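Local coordinates for pectate lyase 47 (Bacillus sp. TS-47, PDB 1VBL), which probably cleaves pectate (polygalacturonate) by calcium-dependent beta-elimination, as a thermostable, secreted bacterial member of polysaccharide lyase family 1, at residues A[157-162]-A[199-204]; A[272-277]-A[292-297]. All blocks are in the same frame, centred on the assembly; numbering follows the deposited sequence.

Interaction 1: residues A[157-162]-A[199-204]; sequences NVIIRN and HIWIDH
R161 reaches across to W201 and D203 at once, packing on the one and bonding to the other. Its CB lies 3.2 Å from D203 O, and CG passes along D203 CB. The chain bends at chi3 (74°), which brings CD over the six-membered ring of W201, a CH-pi contact 4.2 Å from the centroid. Beyond it the guanidinium covers the CH2 corner of the indole, W201 CH2 lying over its centre 3.5 Å from R161 CZ, the two planes 28° apart. NE and NH2 then grip D203 side-on, each 2.9 Å from the single oxygen D203 OD2, which lies close to the guanidinium plane. H204 ND1 donates to that same oxygen at 2.7 Å, so three N-H groups converge on it, while R161 NH1 forms a salt bridge with E6. Replacing R161 by alanine would probably leave D203 OD2 with H204 alone of these three donors, deprive E6 of its charged mate and open a gap over the W201 ring. Beneath, V158 and I160 lie beside I200 and I202 on the inward face, V158 CB 3.6 Å from I200 CD1. The short strand axes run parallel, 4.8 Å apart at their closest approach and 5° from each other, as in successive coils of the pectate lyase beta-helix. Strand 134-138 flanks 157-161, strand 239-251 flanks 200-203, and I192 of strand 192-195 meets both I160 and I202.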
loop_
_atom_site.group_PDB
_atom_site.type_symbol
_atom_site.label_atom_id
_atom_site.label_comp_id
_atom_site.label_asym_id
_atom_site.label_seq_id
_atom_site.Cartn_x
_atom_site.Cartn_y
_atom_site.Cartn_z
ATOM N N ASN A 157 0.145 3.327 -17.343
ATOM C CA ASN A 157 -1.138 2.759 -17.721
ATOM C C ASN A 157 -1.359 1.321 -17.269
ATOM O O ASN A 157 -1.315 0.384 -18.074
ATOM C CB ASN A 157 -1.280 2.870 -19.242
ATOM C CG ASN A 157 -2.692 2.682 -19.701
ATOM O OD1 ASN A 157 -3.628 3.091 -19.018
ATOM N ND2 ASN A 157 -2.861 2.080 -20.873
ATOM N N VAL A 158 -1.629 1.158 -15.979
ATOM C CA VAL A 158 -1.837 -0.159 -15.395
ATOM C C VAL A 158 -3.084 -0.182 -14.518
ATOM O O VAL A 158 -3.328 0.741 -13.742
ATOM C CB VAL A 158 -0.616 -0.576 -14.543
ATOM C CG1 VAL A 158 -0.864 -1.927 -13.880
ATOM C CG2 VAL A 158 0.623 -0.634 -15.421
ATOM N N ILE A 159 -3.867 -1.244 -14.659
ATOM C CA ILE A 159 -5.090 -1.414 -13.886
ATOM C C ILE A 159 -5.040 -2.730 -13.106
ATOM O O ILE A 159 -4.766 -3.783 -13.675
ATOM C CB ILE A 159 -6.333 -1.459 -14.806
ATOM C CG1 ILE A 159 -6.521 -0.119 -15.518
ATOM C CG2 ILE A 159 -7.572 -1.804 -13.986
ATOM C CD1 ILE A 159 -7.752 -0.075 -16.428
ATOM N N ILE A 160 -5.302 -2.662 -11.804
ATOM C CA ILE A 160 -5.313 -3.856 -10.959
ATOM C C ILE A 160 -6.645 -3.860 -10.219
ATOM O O ILE A 160 -6.942 -2.932 -9.464
ATOM C CB ILE A 160 -4.184 -3.830 -9.912
ATOM C CG1 ILE A 160 -2.836 -3.566 -10.593
ATOM C CG2 ILE A 160 -4.169 -5.157 -9.142
ATOM C CD1 ILE A 160 -2.422 -4.619 -11.594
ATOM N N ARG A 161 -7.449 -4.899 -10.425
ATOM C CA ARG A 161 -8.755 -4.951 -9.780
ATOM C C ARG A 161 -9.230 -6.342 -9.379
ATOM O O ARG A 161 -8.790 -7.355 -9.926
ATOM C CB ARG A 161 -9.829 -4.364 -10.704
ATOM C CG ARG A 161 -9.529 -2.992 -11.291
ATOM C CD ARG A 161 -10.634 -2.577 -12.258
ATOM N NE ARG A 161 -11.867 -2.186 -11.574
ATOM C CZ ARG A 161 -13.039 -2.014 -12.182
ATOM N NH1 ARG A 161 -13.147 -2.211 -13.493
ATOM N NH2 ARG A 161 -14.100 -1.618 -11.488
ATOM N N ASN A 162 -10.148 -6.354 -8.419
ATOM C CA ASN A 162 -10.804 -7.561 -7.931
ATOM C C ASN A 162 -9.933 -8.690 -7.392
ATOM O O ASN A 162 -10.249 -9.867 -7.582
ATOM C CB ASN A 162 -11.714 -8.094 -9.037
ATOM C CG ASN A 162 -12.845 -8.942 -8.500
ATOM O OD1 ASN A 162 -13.451 -8.609 -7.482
ATOM N ND2 ASN A 162 -13.146 -10.033 -9.188
ATOM N N HIS A 199 -0.329 6.908 -14.192
ATOM C CA HIS A 199 -1.608 6.412 -14.689
ATOM C C HIS A 199 -1.859 4.981 -14.243
ATOM O O HIS A 199 -1.894 4.048 -15.050
ATOM C CB HIS A 199 -1.678 6.534 -16.213
ATOM C CG HIS A 199 -1.768 7.950 -16.687
ATOM N ND1 HIS A 199 -0.657 8.696 -17.019
ATOM C CD2 HIS A 199 -2.828 8.782 -16.804
ATOM C CE1 HIS A 199 -1.031 9.927 -17.321
ATOM N NE2 HIS A 199 -2.344 10.006 -17.197
ATOM N N ILE A 200 -2.035 4.824 -12.937
ATOM C CA ILE A 200 -2.278 3.518 -12.341
ATOM C C ILE A 200 -3.599 3.557 -11.589
ATOM O O ILE A 200 -3.851 4.476 -10.817
ATOM C CB ILE A 200 -1.170 3.148 -11.331
ATOM C CG1 ILE A 200 0.214 3.406 -11.937
ATOM C CG2 ILE A 200 -1.327 1.694 -10.901
ATOM C CD1 ILE A 200 0.525 2.597 -13.186
ATOM N N TRP A 201 -4.439 2.556 -11.820
ATOM C CA TRP A 201 -5.726 2.476 -11.146
ATOM C C TRP A 201 -5.780 1.187 -10.341
ATOM O O TRP A 201 -5.704 0.096 -10.901
ATOM C CB TRP A 201 -6.860 2.510 -12.173
ATOM C CG TRP A 201 -8.241 2.519 -11.580
ATOM C CD1 TRP A 201 -8.630 3.088 -10.395
ATOM C CD2 TRP A 201 -9.431 2.007 -12.188
ATOM N NE1 TRP A 201 -9.989 2.963 -10.234
ATOM C CE2 TRP A 201 -10.506 2.304 -11.319
ATOM C CE3 TRP A 201 -9.697 1.328 -13.386
ATOM C CZ2 TRP A 201 -11.828 1.944 -11.611
ATOM C CZ3 TRP A 201 -11.013 0.971 -13.677
ATOM C CH2 TRP A 201 -12.061 1.281 -12.793
ATOM N N ILE A 202 -5.880 1.330 -9.023
ATOM C CA ILE A 202 -5.963 0.196 -8.102
ATOM C C ILE A 202 -7.387 0.252 -7.573
ATOM O O ILE A 202 -7.717 1.117 -6.770
ATOM C CB ILE A 202 -4.971 0.362 -6.943
ATOM C CG1 ILE A 202 -3.553 0.568 -7.498
ATOM C CG2 ILE A 202 -5.052 -0.842 -6.008
ATOM C CD1 ILE A 202 -3.082 -0.538 -8.434
ATOM N N ASP A 203 -8.223 -0.687 -7.999
ATOM C CA ASP A 203 -9.636 -0.642 -7.630
ATOM C C ASP A 203 -10.265 -1.976 -7.221
ATOM O O ASP A 203 -9.982 -3.018 -7.807
ATOM C CB ASP A 203 -10.391 -0.040 -8.826
ATOM C CG ASP A 203 -11.892 -0.018 -8.635
ATOM O OD1 ASP A 203 -12.404 0.952 -8.041
ATOM O OD2 ASP A 203 -12.555 -0.975 -9.084
ATOM N N HIS A 204 -11.135 -1.924 -6.215
ATOM C CA HIS A 204 -11.831 -3.108 -5.716
ATOM C C HIS A 204 -10.943 -4.303 -5.386
ATOM O O HIS A 204 -11.217 -5.429 -5.799
ATOM C CB HIS A 204 -12.933 -3.547 -6.693
ATOM C CG HIS A 204 -14.199 -2.753 -6.568
ATOM N ND1 HIS A 204 -14.460 -1.636 -7.334
ATOM C CD2 HIS A 204 -15.271 -2.908 -5.754
ATOM C CE1 HIS A 204 -15.638 -1.139 -6.997
ATOM N NE2 HIS A 204 -16.151 -1.893 -6.041
#

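Interaction 2: residues A[272-277]-A[292-297]; sequences VTLHHN and GQVHIY
The side chains of H275 and Y297 rise together from one face of the paired strands, with their ring planes only 13° apart. The rings are nevertheless slid past one another, centroids 4.7 Å apart, and barely overlap: Y297 OH sits over the centre of the imidazole, 3.4 Å from H275 CD2, while H275 CB lies over the centre of the phenol, 3.4 Å from its centroid. Both first torsions (69° for H275, 76° for Y297) set CG between the backbone N and the carbonyl carbon, which stands the two rings up side by side. H276 completes the aromatic cluster from an oblique position, its CE1 4.0 Å from Y297 CE1. ND1 of H276 is joined to ND1 of H275 by a hydrogen bond of 2.8 Å, and H275 NE2 is held by D12. This in-register stacking of like positions belongs to the parallel beta-helix of the pectate lyases, where neighbouring coils align their strands; here the short axes run parallel, 4.7 Å apart at their closest approach, and L274 N to H295 O is one of the backbone bonds between them. Further along the same face, T273 and H295 stand alongside each other. A water bridges T273 OG1 and H295 ND1, lying in the imidazole plane at its edge; the hydroxyl is also bonded to W14 N, and H295 NE2 to Q326. On the reverse face L274 crosses V294, where L274 CD1 presses to 3.4 Å from V294 CG1, a close carbon-carbon approach that marks tight packing.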
loop_
_atom_site.group_PDB
_atom_site.type_symbol
_atom_site.label_atom_id
_atom_site.label_comp_id
_atom_site.label_asym_id
_atom_site.label_seq_id
_atom_site.Cartn_x
_atom_site.Cartn_y
_atom_site.Cartn_z
ATOM N N VAL A 272 -2.118 11.748 -6.223
ATOM C CA VAL A 272 -2.919 10.555 -6.010
ATOM C C VAL A 272 -4.295 10.880 -5.444
ATOM O O VAL A 272 -4.458 11.834 -4.688
ATOM C CB VAL A 272 -2.208 9.605 -4.998
ATOM C CG1 VAL A 272 -2.971 8.287 -4.879
ATOM C CG2 VAL A 272 -0.766 9.360 -5.429
ATOM N N THR A 273 -5.279 10.077 -5.826
ATOM C CA THR A 273 -6.642 10.224 -5.331
ATOM C C THR A 273 -7.006 8.905 -4.672
ATOM O O THR A 273 -6.811 7.837 -5.260
ATOM C CB THR A 273 -7.661 10.466 -6.463
ATOM O OG1 THR A 273 -7.379 11.708 -7.109
ATOM C CG2 THR A 273 -9.081 10.507 -5.903
ATOM N N LEU A 274 -7.515 8.982 -3.448
ATOM C CA LEU A 274 -7.935 7.799 -2.714
ATOM C C LEU A 274 -9.365 8.040 -2.270
ATOM O O LEU A 274 -9.637 8.963 -1.497
ATOM C CB LEU A 274 -7.064 7.571 -1.478
ATOM C CG LEU A 274 -5.555 7.446 -1.688
ATOM C CD1 LEU A 274 -4.925 8.828 -1.634
ATOM C CD2 LEU A 274 -4.958 6.553 -0.600
ATOM N N HIS A 275 -10.287 7.224 -2.762
ATOM C CA HIS A 275 -11.670 7.399 -2.373
ATOM C C HIS A 275 -12.431 6.094 -2.222
ATOM O O HIS A 275 -12.124 5.088 -2.871
ATOM C CB HIS A 275 -12.380 8.353 -3.355
ATOM C CG HIS A 275 -12.591 7.797 -4.731
ATOM N ND1 HIS A 275 -13.667 6.997 -5.053
ATOM C CD2 HIS A 275 -11.894 7.968 -5.879
ATOM C CE1 HIS A 275 -13.626 6.703 -6.340
ATOM N NE2 HIS A 275 -12.559 7.280 -6.866
ATOM N N HIS A 276 -13.407 6.122 -1.322
ATOM C CA HIS A 276 -14.253 4.974 -1.030
ATOM C C HIS A 276 -13.505 3.721 -0.603
ATOM O O HIS A 276 -13.947 2.601 -0.868
ATOM C CB HIS A 276 -15.149 4.665 -2.228
ATOM C CG HIS A 276 -16.145 5.742 -2.516
ATOM N ND1 HIS A 276 -15.891 6.778 -3.390
ATOM C CD2 HIS A 276 -17.379 5.972 -2.010
ATOM C CE1 HIS A 276 -16.926 7.598 -3.411
ATOM N NE2 HIS A 276 -17.843 7.131 -2.582
ATOM N N ASN A 277 -12.373 3.910 0.063
ATOM C CA ASN A 277 -11.605 2.775 0.536
ATOM C C ASN A 277 -12.058 2.484 1.955
ATOM O O ASN A 277 -12.487 3.381 2.683
ATOM C CB ASN A 277 -10.104 3.082 0.500
ATOM C CG ASN A 277 -9.593 3.280 -0.915
ATOM O OD1 ASN A 277 -9.566 2.342 -1.714
ATOM N ND2 ASN A 277 -9.199 4.505 -1.235
ATOM N N GLY A 292 2.917 15.452 -2.694
ATOM C CA GLY A 292 1.775 15.444 -3.578
ATOM C C GLY A 292 0.456 16.077 -3.230
ATOM O O GLY A 292 0.089 16.220 -2.066
ATOM N N GLN A 293 -0.244 16.464 -4.290
ATOM C CA GLN A 293 -1.581 17.010 -4.185
ATOM C C GLN A 293 -2.373 15.712 -4.161
ATOM O O GLN A 293 -2.626 15.091 -5.196
ATOM C CB GLN A 293 -1.911 17.849 -5.416
ATOM C CG GLN A 293 -1.204 19.201 -5.376
ATOM C CD GLN A 293 -1.520 20.092 -6.563
ATOM O OE1 GLN A 293 -1.251 21.294 -6.528
ATOM N NE2 GLN A 293 -2.080 19.516 -7.617
ATOM N N VAL A 294 -2.710 15.286 -2.949
ATOM C CA VAL A 294 -3.433 14.047 -2.737
ATOM C C VAL A 294 -4.865 14.331 -2.299
ATOM O O VAL A 294 -5.101 15.006 -1.295
ATOM C CB VAL A 294 -2.719 13.185 -1.671
ATOM C CG1 VAL A 294 -3.507 11.909 -1.426
ATOM C CG2 VAL A 294 -1.297 12.848 -2.140
ATOM N N HIS A 295 -5.809 13.810 -3.075
ATOM C CA HIS A 295 -7.232 13.987 -2.811
ATOM C C HIS A 295 -7.736 12.762 -2.055
ATOM O O HIS A 295 -7.693 11.638 -2.565
ATOM C CB HIS A 295 -7.994 14.136 -4.130
ATOM C CG HIS A 295 -9.395 14.647 -3.970
ATOM N ND1 HIS A 295 -10.328 14.583 -4.981
ATOM C CD2 HIS A 295 -10.005 15.265 -2.931
ATOM C CE1 HIS A 295 -11.455 15.140 -4.573
ATOM N NE2 HIS A 295 -11.286 15.564 -3.334
ATOM N N ILE A 296 -8.213 12.991 -0.836
ATOM C CA ILE A 296 -8.707 11.923 0.024
ATOM C C ILE A 296 -10.177 12.175 0.326
ATOM O O ILE A 296 -10.499 13.098 1.071
ATOM C CB ILE A 296 -7.927 11.909 1.357
ATOM C CG1 ILE A 296 -6.427 11.762 1.073
ATOM C CG2 ILE A 296 -8.440 10.800 2.261
ATOM C CD1 ILE A 296 -5.566 11.805 2.324
ATOM N N TYR A 297 -11.069 11.364 -0.237
ATOM C CA TYR A 297 -12.484 11.584 0.023
ATOM C C TYR A 297 -13.350 10.335 0.100
ATOM O O TYR A 297 -13.043 9.307 -0.501
ATOM C CB TYR A 297 -13.057 12.563 -1.017
ATOM C CG TYR A 297 -13.319 11.996 -2.395
ATOM C CD1 TYR A 297 -14.558 11.431 -2.715
ATOM C CD2 TYR A 297 -12.346 12.059 -3.398
ATOM C CE1 TYR A 297 -14.825 10.950 -3.997
ATOM C CE2 TYR A 297 -12.603 11.577 -4.688
ATOM C CZ TYR A 297 -13.846 11.026 -4.977
ATOM O OH TYR A 297 -14.104 10.550 -6.245
HETATM O O HOH W 1 -9.292 13.597 -7.354
#

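Along the chain both segments of interaction 1 come before those of interaction 2, and both contacts belong to the pectate lyase beta-helix. Their centres are 14 Å apart and their nearest atoms about 6 Å, without touching. Strand 239-251 spans the interval: it pairs in parallel with 200-208 on one side and 272-280 on the other, so the four segments belong to one run of stacked strands, 156-161, 200-208, 239-251, 272-280 and 293-303. I202 of interaction 1 and L274 of interaction 2 each have a side chain about 10 Å from that of the calcium ligand D233, which places both contacts in the scaffold near the metal site, not among its ligands.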